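Long-range contacts in endo-N-acetyl-beta-D-glucosaminidase (Hypocrea jecorina, PDB 4AC1), which hydrolyses the bond between the two core N-acetylglucosamines of N-glycans and is responsible for deglycosylating the cellulases of this fungus: residues G80-A85 / M122-E127; I20-L25 / N66-M71; S159-S164 / D204-N209; Q189-F194 / G219-P224. All coordinates share one frame; numbering follows the deposited sequence. Where two conformers were deposited one is given.

Contact 1: G80-A85 / M122-E127; sequences GMVGGA and MDLDVE. With ZN (zinc ion), chain G.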
loop_
_atom_site.group_PDB
_atom_site.type_symbol
_atom_site.label_atom_id
_atom_site.label_comp_id
_atom_site.label_asym_id
_atom_site.label_seq_id
_atom_site.Cartn_x
_atom_site.Cartn_y
_atom_site.Cartn_z
ATOM N N GLY A 80 -0.630 1.609 7.968
ATOM C CA GLY A 80 -0.200 2.897 7.449
ATOM C C GLY A 80 0.681 2.684 6.232
ATOM O O GLY A 80 1.157 1.558 5.992
ATOM N N MET A 81 0.892 3.757 5.465
ATOM C CA MET A 81 1.960 3.806 4.474
ATOM C C MET A 81 2.746 5.066 4.734
ATOM O O MET A 81 2.167 6.123 5.022
ATOM C CB MET A 81 1.421 3.788 3.050
ATOM C CG MET A 81 2.476 3.998 1.978
ATOM S SD MET A 81 2.650 5.733 1.448
ATOM C CE MET A 81 1.353 5.799 0.203
ATOM N N VAL A 82 4.062 4.930 4.673
ATOM C CA VAL A 82 4.985 6.058 4.744
ATOM C C VAL A 82 5.694 6.201 3.392
ATOM O O VAL A 82 6.045 5.197 2.744
ATOM C CB VAL A 82 5.996 5.892 5.927
ATOM C CG1 VAL A 82 6.791 4.604 5.806
ATOM C CG2 VAL A 82 6.928 7.102 6.065
ATOM N N GLY A 83 5.882 7.450 2.970
ATOM C CA GLY A 83 6.541 7.753 1.703
ATOM C C GLY A 83 5.589 8.285 0.662
ATOM O O GLY A 83 4.930 9.311 0.882
ATOM N N GLY A 84 5.491 7.576 -0.460
ATOM C CA GLY A 84 4.710 8.028 -1.602
ATOM C C GLY A 84 5.399 9.170 -2.326
ATOM O O GLY A 84 6.628 9.290 -2.311
ATOM N N ALA A 85 4.590 10.027 -2.941
ATOM C CA ALA A 85 5.079 11.078 -3.840
ATOM C C ALA A 85 5.989 12.128 -3.184
ATOM O O ALA A 85 6.947 12.582 -3.802
ATOM C CB ALA A 85 3.901 11.763 -4.534
ATOM N N MET A 122 2.788 -1.597 8.228
ATOM C CA MET A 122 3.345 -0.438 7.561
ATOM C C MET A 122 3.802 -0.801 6.147
ATOM O O MET A 122 4.568 -1.745 5.953
ATOM C CB MET A 122 4.502 0.158 8.390
ATOM C CG MET A 122 5.100 1.460 7.829
ATOM S SD MET A 122 3.957 2.852 7.665
ATOM C CE MET A 122 3.240 2.861 9.301
ATOM N N ASP A 123 3.332 -0.004 5.184
ATOM C CA ASP A 123 3.737 -0.079 3.782
ATOM C C ASP A 123 4.820 0.966 3.570
ATOM O O ASP A 123 4.651 2.134 3.920
ATOM C CB ASP A 123 2.523 0.203 2.880
ATOM C CG ASP A 123 2.798 0.016 1.396
ATOM O OD1 ASP A 123 3.393 -1.001 0.970
ATOM O OD2 ASP A 123 2.370 0.893 0.619
ATOM N N LEU A 124 5.953 0.512 3.039
ATOM C CA LEU A 124 7.078 1.391 2.710
ATOM C C LEU A 124 7.035 1.646 1.211
ATOM O O LEU A 124 7.489 0.817 0.411
ATOM C CB LEU A 124 8.424 0.773 3.109
ATOM C CG LEU A 124 8.697 0.349 4.558
ATOM C CD1 LEU A 124 8.296 1.403 5.569
ATOM C CD2 LEU A 124 8.030 -0.953 4.891
ATOM N N ASP A 125 6.437 2.779 0.839
ATOM C CA ASP A 125 6.222 3.140 -0.566
ATOM C C ASP A 125 7.323 4.091 -0.984
ATOM O O ASP A 125 7.223 5.306 -0.829
ATOM C CB ASP A 125 4.838 3.769 -0.718
ATOM C CG ASP A 125 4.443 4.040 -2.157
ATOM O OD1 ASP A 125 5.230 3.823 -3.104
ATOM O OD2 ASP A 125 3.297 4.530 -2.327
ATOM N N VAL A 126 8.409 3.517 -1.474
ATOM C CA VAL A 126 9.646 4.259 -1.678
ATOM C C VAL A 126 9.703 4.762 -3.115
ATOM O O VAL A 126 9.888 3.988 -4.058
ATOM C CB VAL A 126 10.876 3.377 -1.344
ATOM C CG1 VAL A 126 12.161 4.173 -1.526
ATOM C CG2 VAL A 126 10.767 2.824 0.092
ATOM N N GLU A 127 9.474 6.059 -3.277
ATOM C CA GLU A 127 9.396 6.655 -4.604
ATOM C C GLU A 127 10.580 7.583 -4.908
ATOM O O GLU A 127 10.585 8.265 -5.937
ATOM C CB GLU A 127 8.047 7.358 -4.827
ATOM C CG GLU A 127 6.832 6.437 -4.820
ATOM C CD GLU A 127 5.530 7.168 -5.130
ATOM O OE1 GLU A 127 5.578 8.264 -5.726
ATOM O OE2 GLU A 127 4.458 6.646 -4.786
HETATM ZN ZN ZN G . 2.532 6.877 -5.453
HETATM O O HOH W 1 8.811 7.990 -1.155
HETATM O O HOH W 2 2.839 8.685 -5.902
HETATM O O HOH W 3 2.899 5.899 -7.443
HETATM O O HOH W 4 1.841 7.548 -3.544
HETATM O O HOH W 5 0.497 7.190 -6.151
#
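The carboxylate of Glu-127 lies flat against the Gly-84 to Ala-85 peptide: Gly-84 C is 3.4 Å from Glu-127 CD, almost straight above the carboxylate plane, and the two planar groups are nearly parallel. Zinc sits beside the same carboxylate, close to its plane and 2.0 Å from Glu-127 OE2, while zinc-bound water 2 donates to Glu-127 OE1; three more waters and an oxygen of a bound acetate, probably from the crystallisation liquor, complete the metal's shell of six. The Asp-125 carboxylate has Gly-84 CA over one face, 4.0 Å from Asp-125 CG, and Met-81 CE near its plane, 3.4 Å from Asp-125 OD2. Bends at chi2 (-94°) and chi3 (-85°) carry the Met-81 methyl there, after its CG has passed alongside Asp-123.

Strands 80-83 and 122-125 are parallel neighbours, 25° apart, in a beta-alpha-beta unit of the GH18 barrel. Asp-123, Asp-125 and Glu-127 match the Asp-x-Asp-x-Glu signature of this family, whose glutamate usually acts as proton donor. Asp-123 is held by Tyr-8 at OD2 and Thr-153 at OD1. Four backbone bonds set the strand register, from Asp-123 N to Gly-80 O at one end to Gly-84 N to Asp-125 O, 2.9 Å, at the other. On the reverse face Val-82 CG1 meets Met-122 SD at 3.8 Å, and the Met-122 methyl occupies the place where a side chain on Gly-80 would have to stand.

Contact 2: I20-L25 / N66-M71; sequences ISMLPL and NETITM. With NAG (2-acetamido-2-deoxy-beta-D-glucopyranose), chain C.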
loop_
_atom_site.group_PDB
_atom_site.type_symbol
_atom_site.label_atom_id
_atom_site.label_comp_id
_atom_site.label_asym_id
_atom_site.label_seq_id
_atom_site.Cartn_x
_atom_site.Cartn_y
_atom_site.Cartn_z
ATOM N N ILE A 20 -14.168 12.312 5.038
ATOM C CA ILE A 20 -14.697 11.260 4.179
ATOM C C ILE A 20 -14.703 9.980 5.002
ATOM O O ILE A 20 -13.660 9.561 5.505
ATOM C CB ILE A 20 -13.828 11.112 2.911
ATOM C CG1 ILE A 20 -13.967 12.374 2.049
ATOM C CG2 ILE A 20 -14.237 9.871 2.098
ATOM C CD1 ILE A 20 -12.892 12.539 1.015
ATOM N N SER A 21 -15.872 9.379 5.180
ATOM C CA SER A 21 -15.965 8.160 5.951
ATOM C C SER A 21 -15.364 6.990 5.183
ATOM O O SER A 21 -15.608 6.840 3.975
ATOM C CB SER A 21 -17.422 7.844 6.281
ATOM O OG SER A 21 -17.487 6.700 7.110
ATOM N N MET A 22 -14.602 6.156 5.899
ATOM C CA MET A 22 -14.119 4.896 5.352
ATOM C C MET A 22 -15.115 3.761 5.553
ATOM O O MET A 22 -14.945 2.686 4.971
ATOM C CB MET A 22 -12.762 4.509 5.938
ATOM C CG MET A 22 -12.773 4.279 7.447
ATOM S SD MET A 22 -11.144 3.918 8.145
ATOM C CE MET A 22 -10.320 5.517 8.050
ATOM N N LEU A 23 -16.160 3.999 6.343
ATOM C CA LEU A 23 -17.058 2.924 6.768
ATOM C C LEU A 23 -17.938 2.281 5.686
ATOM O O LEU A 23 -18.310 1.116 5.846
ATOM C CB LEU A 23 -17.903 3.327 7.989
ATOM C CG LEU A 23 -17.086 3.776 9.211
ATOM C CD1 LEU A 23 -18.019 4.303 10.275
ATOM C CD2 LEU A 23 -16.206 2.659 9.752
ATOM N N PRO A 24 -18.260 3.004 4.584
ATOM C CA PRO A 24 -19.035 2.306 3.548
ATOM C C PRO A 24 -18.342 1.052 3.024
ATOM O O PRO A 24 -19.001 0.143 2.546
ATOM C CB PRO A 24 -19.158 3.357 2.448
ATOM C CG PRO A 24 -19.191 4.653 3.211
ATOM C CD PRO A 24 -18.143 4.450 4.285
ATOM N N LEU A 25 -17.019 0.991 3.151
ATOM C CA LEU A 25 -16.263 -0.182 2.731
ATOM C C LEU A 25 -16.596 -1.439 3.524
ATOM O O LEU A 25 -16.326 -2.553 3.055
ATOM C CB LEU A 25 -14.758 0.095 2.807
ATOM C CG LEU A 25 -14.241 1.036 1.725
ATOM C CD1 LEU A 25 -12.854 1.518 2.080
ATOM C CD2 LEU A 25 -14.248 0.348 0.350
ATOM N N ASN A 66 -11.046 7.300 14.948
ATOM C CA ASN A 66 -12.228 6.680 15.537
ATOM C C ASN A 66 -12.845 5.607 14.634
ATOM O O ASN A 66 -13.221 4.529 15.103
ATOM C CB ASN A 66 -13.258 7.729 15.924
ATOM C CG ASN A 66 -13.002 8.276 17.298
ATOM O OD1 ASN A 66 -13.326 7.635 18.286
ATOM N ND2 ASN A 66 -12.399 9.445 17.368
ATOM N N GLU A 67 -12.909 5.891 13.337
ATOM C CA GLU A 67 -13.439 4.910 12.384
ATOM C C GLU A 67 -12.556 3.662 12.256
ATOM O O GLU A 67 -13.054 2.556 12.033
ATOM C CB GLU A 67 -13.688 5.540 11.005
ATOM C CG GLU A 67 -14.841 6.544 11.013
ATOM C CD GLU A 67 -15.289 6.959 9.630
ATOM O OE1 GLU A 67 -14.467 6.940 8.692
ATOM O OE2 GLU A 67 -16.488 7.308 9.493
ATOM N N THR A 68 -11.240 3.822 12.403
ATOM C CA THR A 68 -10.363 2.648 12.235
ATOM C C THR A 68 -10.670 1.518 13.221
ATOM O O THR A 68 -10.480 0.346 12.897
ATOM C CB THR A 68 -8.841 2.971 12.276
ATOM O OG1 THR A 68 -8.474 3.437 13.578
ATOM C CG2 THR A 68 -8.439 3.996 11.201
ATOM N N ILE A 69 -11.163 1.871 14.411
ATOM C CA ILE A 69 -11.541 0.863 15.406
ATOM C C ILE A 69 -12.668 -0.016 14.861
ATOM O O ILE A 69 -12.616 -1.241 14.935
ATOM C CB ILE A 69 -11.958 1.503 16.759
ATOM C CG1 ILE A 69 -10.804 2.325 17.336
ATOM C CG2 ILE A 69 -12.402 0.430 17.766
ATOM C CD1 ILE A 69 -11.210 3.290 18.432
ATOM N N THR A 70 -13.662 0.635 14.267
ATOM C CA THR A 70 -14.805 -0.051 13.685
ATOM C C THR A 70 -14.397 -0.912 12.490
ATOM O O THR A 70 -14.912 -2.028 12.304
ATOM C CB THR A 70 -15.866 0.973 13.276
ATOM O OG1 THR A 70 -16.136 1.808 14.410
ATOM C CG2 THR A 70 -17.149 0.299 12.819
ATOM N N MET A 71 -13.464 -0.403 11.690
ATOM C CA MET A 71 -12.936 -1.177 10.572
ATOM C C MET A 71 -12.281 -2.464 11.071
ATOM O O MET A 71 -12.514 -3.545 10.541
ATOM C CB MET A 71 -11.931 -0.346 9.791
ATOM C CG MET A 71 -12.546 0.876 9.117
ATOM S SD MET A 71 -13.733 0.497 7.805
ATOM C CE MET A 71 -12.624 0.217 6.424
HETATM C C1 NAG C . -12.122 10.063 18.641
HETATM C C2 NAG C . -10.656 10.022 19.082
HETATM C C3 NAG C . -10.490 10.718 20.430
HETATM C C4 NAG C . -11.026 12.141 20.317
HETATM C C5 NAG C . -12.469 12.106 19.809
HETATM C C6 NAG C . -12.999 13.507 19.549
HETATM C C7 NAG C . -9.056 8.316 18.445
HETATM C C8 NAG C . -8.653 6.881 18.544
HETATM N N2 NAG C . -10.162 8.660 19.112
HETATM O O3 NAG C . -9.126 10.718 20.792
HETATM O O4 NAG C . -10.987 12.797 21.570
HETATM O O5 NAG C . -12.556 11.399 18.576
HETATM O O6 NAG C . -14.408 13.444 19.487
HETATM O O7 NAG C . -8.395 9.109 17.775
HETATM O O HOH W 6 -12.572 8.958 7.947
#
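Glu-67 reaches out from helix 62-73 to the turn Ser-21 to Leu-23 that leads into helix 24-27, joining two pieces of the outer layer of the (beta/alpha)8 barrel of GH18. Its CB passes Met-22 CG at 3.9 Å. From there CG lies against the Leu-23 side chain, and Glu-67 CD is 3.7 Å from Leu-23 CG. With CG anti to the carbonyl carbon (chi1 -69°) and the chain extended beyond it, the carboxylate presents its two oxygens to the turn. Glu-67 OE1 accepts from Met-22 N at 2.9 Å in a fairly straight bond (162° at the hydrogen), and also from water 6, which donates in turn to Ile-20 O. Glu-67 OE2 accepts a hydrogen bond from Ser-21 OG at 2.7 Å. Both protein donors come to the syn sides, somewhat out of the carboxylate plane. Ser-21 OG meanwhile accepts from Leu-23 N, a capping bond, which makes Glu-67 a second-shell support of the helix start. Cut back to an alanine, this position would probably leave Met-22 N and Ser-21 OG without their acceptor and the cap free to turn.

Beside the polar clasp the methionines interlock: Met-22 SD meets Met-71 CG at 3.5 Å, and Met-22 CE reaches Thr-68 CG2 at 4.0 Å. Met-71 SD in turn touches Leu-23 CD2 at 3.8 Å. One turn before Thr-70 on the same helix, Asn-66 carries the N-linked glycan, with a covalent bond of 1.4 Å between Asn-66 ND2 and C1 of the sugar.

Contact 3: S159-S164 / D204-N209; sequences SALEDS and DRIVAN. With ZN (zinc ion), chain I.
Asn-209, the first residue beyond helix 201-208, and Asp-163 of the loop after barrel strand 151-154 clasp one zinc ion and so tie two loop regions of the GH18 barrel together. Zinc is bound by Asn-209 OD1 and Asp-163 OD2, each at 2.1 Å, and four waters bring the coordination to six. With the oxygen of the amide on the metal, Asn-209 ND2 faces the loop and spends both its hydrogens there: on Leu-161 O at 2.9 Å and on Asp-163 OD1 at 3.1 Å. Both acceptors lie close to the amide plane, yet the donor stands well above the planes of the carbonyl and of the carboxylate, which is itself turned 84° from the amide. Asp-163 OD1 also receives zinc-bound water 7.

One turn back in the helix, Arg-205 NH1 makes a salt bridge to Glu-162 OE2 at 2.9 Å, with the oxygen in the guanidinium plane; the same nitrogen has a second carboxylate partner in Asp-202. Beside the salt bridge Ile-206 CG1 touches Glu-162 CG, at 3.5 Å, and Leu-161 CB. Inside the loop Ser-159 O accepts from Glu-162 N and Ser-164 N, which approach from opposite faces of its carbonyl plane, each at 3.0 Å.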
loop_
_atom_site.group_PDB
_atom_site.type_symbol
_atom_site.label_atom_id
_atom_site.label_comp_id
_atom_site.label_asym_id
_atom_site.label_seq_id
_atom_site.Cartn_x
_atom_site.Cartn_y
_atom_site.Cartn_z
ATOM N N SER A 159 7.710 -2.734 -13.059
ATOM C CA SER A 159 8.983 -2.952 -13.750
ATOM C C SER A 159 10.157 -3.118 -12.774
ATOM O O SER A 159 11.183 -3.682 -13.134
ATOM C CB SER A 159 9.262 -1.839 -14.762
ATOM O OG SER A 159 9.115 -0.574 -14.156
ATOM N N ALA A 160 10.023 -2.624 -11.546
ATOM C CA ALA A 160 11.084 -2.807 -10.543
ATOM C C ALA A 160 11.224 -4.255 -10.089
ATOM O O ALA A 160 12.253 -4.634 -9.521
ATOM C CB ALA A 160 10.865 -1.895 -9.353
ATOM N N LEU A 161 10.201 -5.055 -10.358
ATOM C CA LEU A 161 10.227 -6.489 -10.054
ATOM C C LEU A 161 10.599 -7.323 -11.287
ATOM O O LEU A 161 10.572 -8.560 -11.252
ATOM C CB LEU A 161 8.887 -6.949 -9.479
ATOM C CG LEU A 161 8.384 -6.225 -8.225
ATOM C CD1 LEU A 161 7.155 -6.919 -7.686
ATOM C CD2 LEU A 161 9.463 -6.089 -7.163
ATOM N N GLU A 162 10.945 -6.616 -12.366
ATOM C CA GLU A 162 11.340 -7.201 -13.654
ATOM C C GLU A 162 12.713 -6.692 -14.103
ATOM O O GLU A 162 12.962 -6.570 -15.307
ATOM C CB GLU A 162 10.305 -6.849 -14.721
ATOM C CG GLU A 162 8.903 -7.341 -14.405
ATOM C CD GLU A 162 7.842 -6.689 -15.274
ATOM O OE1 GLU A 162 7.440 -5.539 -15.002
ATOM O OE2 GLU A 162 7.406 -7.320 -16.258
ATOM N N ASP A 163 13.595 -6.390 -13.153
ATOM C CA ASP A 163 14.965 -5.948 -13.461
ATOM C C ASP A 163 15.020 -4.655 -14.289
ATOM O O ASP A 163 15.958 -4.445 -15.074
ATOM C CB ASP A 163 15.764 -7.072 -14.156
ATOM C CG ASP A 163 15.678 -8.404 -13.422
ATOM O OD1 ASP A 163 15.783 -8.409 -12.176
ATOM O OD2 ASP A 163 15.513 -9.453 -14.094
ATOM N N SER A 164 14.029 -3.786 -14.109
ATOM C CA SER A 164 13.889 -2.601 -14.949
ATOM C C SER A 164 13.500 -1.347 -14.135
ATOM O O SER A 164 13.832 -1.238 -12.952
ATOM C CB SER A 164 12.904 -2.898 -16.082
ATOM O OG SER A 164 12.921 -1.887 -17.068
ATOM N N ASP A 204 3.151 -12.361 -15.043
ATOM C CA ASP A 204 3.893 -13.611 -15.291
ATOM C C ASP A 204 5.413 -13.401 -15.280
ATOM O O ASP A 204 6.158 -14.234 -14.765
ATOM C CB ASP A 204 3.505 -14.243 -16.639
ATOM C CG ASP A 204 2.086 -14.847 -16.664
ATOM O OD1 ASP A 204 1.485 -15.164 -15.617
ATOM O OD2 ASP A 204 1.577 -15.035 -17.787
ATOM N N ARG A 205 5.871 -12.299 -15.868
ATOM C CA ARG A 205 7.298 -11.973 -15.876
ATOM C C ARG A 205 7.829 -11.748 -14.448
ATOM O O ARG A 205 8.934 -12.184 -14.093
ATOM C CB ARG A 205 7.557 -10.757 -16.770
ATOM C CG ARG A 205 9.025 -10.530 -17.130
ATOM C CD ARG A 205 9.210 -9.361 -18.106
ATOM N NE ARG A 205 8.505 -9.569 -19.367
ATOM C CZ ARG A 205 7.396 -8.940 -19.745
ATOM N NH1 ARG A 205 6.819 -8.037 -18.965
ATOM N NH2 ARG A 205 6.851 -9.231 -20.922
ATOM N N ILE A 206 7.026 -11.078 -13.625
ATOM C CA ILE A 206 7.399 -10.835 -12.240
ATOM C C ILE A 206 7.522 -12.170 -11.485
ATOM O O ILE A 206 8.498 -12.399 -10.764
ATOM C CB ILE A 206 6.375 -9.903 -11.571
ATOM C CG1 ILE A 206 6.537 -8.471 -12.098
ATOM C CG2 ILE A 206 6.510 -9.960 -10.060
ATOM C CD1 ILE A 206 5.349 -7.550 -11.824
ATOM N N VAL A 207 6.553 -13.061 -11.682
ATOM C CA VAL A 207 6.590 -14.378 -11.036
ATOM C C VAL A 207 7.834 -15.164 -11.469
ATOM O O VAL A 207 8.513 -15.777 -10.637
ATOM C CB VAL A 207 5.297 -15.183 -11.280
ATOM C CG1 VAL A 207 5.455 -16.626 -10.795
ATOM C CG2 VAL A 207 4.123 -14.510 -10.579
ATOM N N ALA A 208 8.142 -15.100 -12.763
ATOM C CA ALA A 208 9.323 -15.777 -13.315
ATOM C C ALA A 208 10.636 -15.180 -12.798
ATOM O O ALA A 208 11.673 -15.835 -12.842
ATOM C CB ALA A 208 9.279 -15.752 -14.835
ATOM N N ASN A 209 10.586 -13.944 -12.301
ATOM C CA ASN A 209 11.744 -13.265 -11.716
ATOM C C ASN A 209 11.892 -13.515 -10.204
ATOM O O ASN A 209 12.683 -12.853 -9.534
ATOM C CB ASN A 209 11.706 -11.754 -12.006
ATOM C CG ASN A 209 13.091 -11.127 -11.995
ATOM O OD1 ASN A 209 14.078 -11.770 -12.386
ATOM N ND2 ASN A 209 13.181 -9.878 -11.555
HETATM ZN ZN ZN I . 15.929 -11.362 -13.237
HETATM O O HOH W 7 16.629 -10.808 -11.472
HETATM O O HOH W 8 17.795 -11.252 -14.081
HETATM O O HOH W 9 15.242 -12.179 -15.142
HETATM O O HOH W 10 16.372 -13.182 -12.773
#

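Contact 4: Q189-F194 / G219-P224; sequences QFYSGF and GQLTTP. With ACT (acetate ion), chain D.
Tyr-191 lays its ring against Leu-221, whose CD2 sits over one face in a CH-pi contact, 3.8 Å from the ring centroid and 19° off the normal. Gln-189 CB lies over the opposite face, while Gly-219 C and an oxygen of an acetate, probably from the crystallisation liquor, lie at the edge, in plane. The ring gets there because Tyr-191 CG is wedged between its backbone N and carbonyl carbon (chi1 45°), directing Tyr-191 OH to acetate O at 2.6 Å. A leucine in its place would lack the aromatic face and the hydroxyl, and would probably leave the acetate without this donor and Leu-221 with a gap beside it.

Gln-220 folds back at chi2 (-75°), bringing its NE2 within 3.0 Å of Gly-219 O, above that carbonyl's plane; water 11 links the same NE2 to Phe-190 O. Gly-219 O also receives a weak, 3.4 Å bond from Phe-190 N, next to the parallel bridge of Gln-189 with Gly-219.

Phe-190 centres an inverse gamma turn where strand 185-189 runs out, and its ring packs on Tyr-203 and Ile-206 of helix 201-208, the crossover to strand 216-221; Tyr-191 leans on Met-253 and Trp-255 of the next strand, 251-255.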
loop_
_atom_site.group_PDB
_atom_site.type_symbol
_atom_site.label_atom_id
_atom_site.label_comp_id
_atom_site.label_asym_id
_atom_site.label_seq_id
_atom_site.Cartn_x
_atom_site.Cartn_y
_atom_site.Cartn_z
ATOM N N GLN A 189 2.764 -1.648 -8.417
ATOM C CA GLN A 189 2.095 -0.579 -9.156
ATOM C C GLN A 189 2.109 -0.848 -10.667
ATOM O O GLN A 189 3.109 -0.575 -11.344
ATOM C CB GLN A 189 2.720 0.780 -8.819
ATOM C CG GLN A 189 2.927 1.013 -7.321
ATOM C CD GLN A 189 3.283 2.447 -6.978
ATOM O OE1 GLN A 189 2.721 3.373 -7.557
ATOM N NE2 GLN A 189 4.207 2.644 -6.046
ATOM N N PHE A 190 1.004 -1.403 -11.174
ATOM C CA PHE A 190 0.804 -1.631 -12.614
ATOM C C PHE A 190 0.148 -0.401 -13.251
ATOM O O PHE A 190 -0.983 -0.457 -13.770
ATOM C CB PHE A 190 -0.057 -2.881 -12.877
ATOM C CG PHE A 190 0.605 -4.191 -12.496
ATOM C CD1 PHE A 190 0.555 -4.670 -11.183
ATOM C CD2 PHE A 190 1.251 -4.961 -13.462
ATOM C CE1 PHE A 190 1.152 -5.879 -10.844
ATOM C CE2 PHE A 190 1.848 -6.176 -13.134
ATOM C CZ PHE A 190 1.793 -6.637 -11.818
ATOM N N TYR A 191 0.864 0.712 -13.206
ATOM C CA TYR A 191 0.383 1.973 -13.759
ATOM C C TYR A 191 1.543 2.952 -13.878
ATOM O O TYR A 191 2.680 2.602 -13.546
ATOM C CB TYR A 191 -0.787 2.544 -12.942
ATOM C CG TYR A 191 -0.655 2.540 -11.430
ATOM C CD1 TYR A 191 -0.078 3.616 -10.745
ATOM C CD2 TYR A 191 -1.224 1.508 -10.670
ATOM C CE1 TYR A 191 -0.007 3.641 -9.335
ATOM C CE2 TYR A 191 -1.168 1.522 -9.277
ATOM C CZ TYR A 191 -0.563 2.581 -8.615
ATOM O OH TYR A 191 -0.538 2.558 -7.234
ATOM N N SER A 192 1.253 4.154 -14.389
ATOM C CA SER A 192 2.240 5.228 -14.560
ATOM C C SER A 192 3.327 4.893 -15.572
ATOM O O SER A 192 4.350 5.578 -15.642
ATOM C CB SER A 192 2.849 5.645 -13.217
ATOM O OG SER A 192 1.824 6.120 -12.374
ATOM N N GLY A 193 3.080 3.868 -16.383
ATOM C CA GLY A 193 4.017 3.459 -17.419
ATOM C C GLY A 193 4.812 2.219 -17.050
ATOM O O GLY A 193 5.433 1.608 -17.902
ATOM N N PHE A 194 4.728 1.792 -15.787
ATOM C CA PHE A 194 5.639 0.777 -15.235
ATOM C C PHE A 194 5.147 -0.646 -15.413
ATOM O O PHE A 194 5.913 -1.606 -15.281
ATOM C CB PHE A 194 5.929 1.078 -13.766
ATOM C CG PHE A 194 6.608 2.391 -13.567
ATOM C CD1 PHE A 194 7.904 2.602 -14.055
ATOM C CD2 PHE A 194 5.960 3.433 -12.936
ATOM C CE1 PHE A 194 8.528 3.828 -13.905
ATOM C CE2 PHE A 194 6.582 4.650 -12.762
ATOM C CZ PHE A 194 7.854 4.859 -13.268
ATOM N N GLY A 219 -1.621 -3.866 -8.248
ATOM C CA GLY A 219 -2.026 -2.503 -7.999
ATOM C C GLY A 219 -2.681 -1.856 -9.191
ATOM O O GLY A 219 -2.220 -2.020 -10.332
ATOM N N GLN A 220 -3.729 -1.096 -8.904
ATOM C CA GLN A 220 -4.569 -0.441 -9.913
ATOM C C GLN A 220 -4.935 0.980 -9.521
ATOM O O GLN A 220 -5.284 1.258 -8.368
ATOM C CB GLN A 220 -5.870 -1.229 -10.082
ATOM C CG GLN A 220 -5.678 -2.597 -10.717
ATOM C CD GLN A 220 -5.431 -2.483 -12.200
ATOM O OE1 GLN A 220 -6.378 -2.396 -12.981
ATOM N NE2 GLN A 220 -4.165 -2.468 -12.598
ATOM N N LEU A 221 -4.869 1.882 -10.490
ATOM C CA LEU A 221 -5.518 3.173 -10.330
ATOM C C LEU A 221 -7.037 2.969 -10.305
ATOM O O LEU A 221 -7.581 2.199 -11.097
ATOM C CB LEU A 221 -5.140 4.123 -11.474
ATOM C CG LEU A 221 -3.682 4.575 -11.546
ATOM C CD1 LEU A 221 -3.481 5.449 -12.775
ATOM C CD2 LEU A 221 -3.256 5.329 -10.297
ATOM N N THR A 222 -7.718 3.657 -9.402
ATOM C CA THR A 222 -9.172 3.553 -9.318
ATOM C C THR A 222 -9.884 4.518 -10.268
ATOM O O THR A 222 -11.095 4.401 -10.492
ATOM C CB THR A 222 -9.676 3.798 -7.896
ATOM O OG1 THR A 222 -9.302 5.118 -7.492
ATOM C CG2 THR A 222 -9.109 2.754 -6.922
ATOM N N THR A 223 -9.126 5.471 -10.811
ATOM C CA THR A 223 -9.654 6.455 -11.770
ATOM C C THR A 223 -8.607 6.657 -12.857
ATOM O O THR A 223 -7.446 6.319 -12.652
ATOM C CB THR A 223 -9.881 7.850 -11.140
ATOM O OG1 THR A 223 -8.611 8.473 -10.916
ATOM C CG2 THR A 223 -10.659 7.776 -9.836
ATOM N N PRO A 224 -9.010 7.241 -14.012
ATOM C CA PRO A 224 -8.058 7.550 -15.081
ATOM C C PRO A 224 -7.323 8.888 -14.877
ATOM O O PRO A 224 -6.749 9.442 -15.834
ATOM C CB PRO A 224 -8.935 7.561 -16.348
ATOM C CG PRO A 224 -10.334 7.557 -15.899
ATOM C CD PRO A 224 -10.396 7.558 -14.403
HETATM C C ACT D . 1.161 4.256 -4.885
HETATM O O ACT D . 0.447 4.564 -5.864
HETATM O OXT ACT D . 2.154 4.987 -4.671
HETATM C CH3 ACT D . 0.844 3.059 -4.050
HETATM O O HOH W 11 -2.853 -1.829 -15.214
HETATM O O HOH W 12 -4.025 0.907 -13.088
#

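From the N terminus, contact 2 comes first, closing a 40-residue loop that takes in barrel strand 35-42. Contact 1 follows in series, its 36 intervening residues forming the crossover through helix 100-116. Contacts 3 and 4 cross: 189-194 falls between the halves of contact 3, and 204-209 between those of contact 4. They also touch, Ile-206 CD1 being 3.7 Å from Phe-190 CZ. Contacts 1 and 4 belong to the same sheet and meet where Asp-125 OD1 lies 3.3 Å from Gln-189 NE2 and where Glu-127 and Gln-189 both belong to the zinc site. Contacts 2 and 3 lie on opposite sides of the chain's centre, their centres about 35 Å apart.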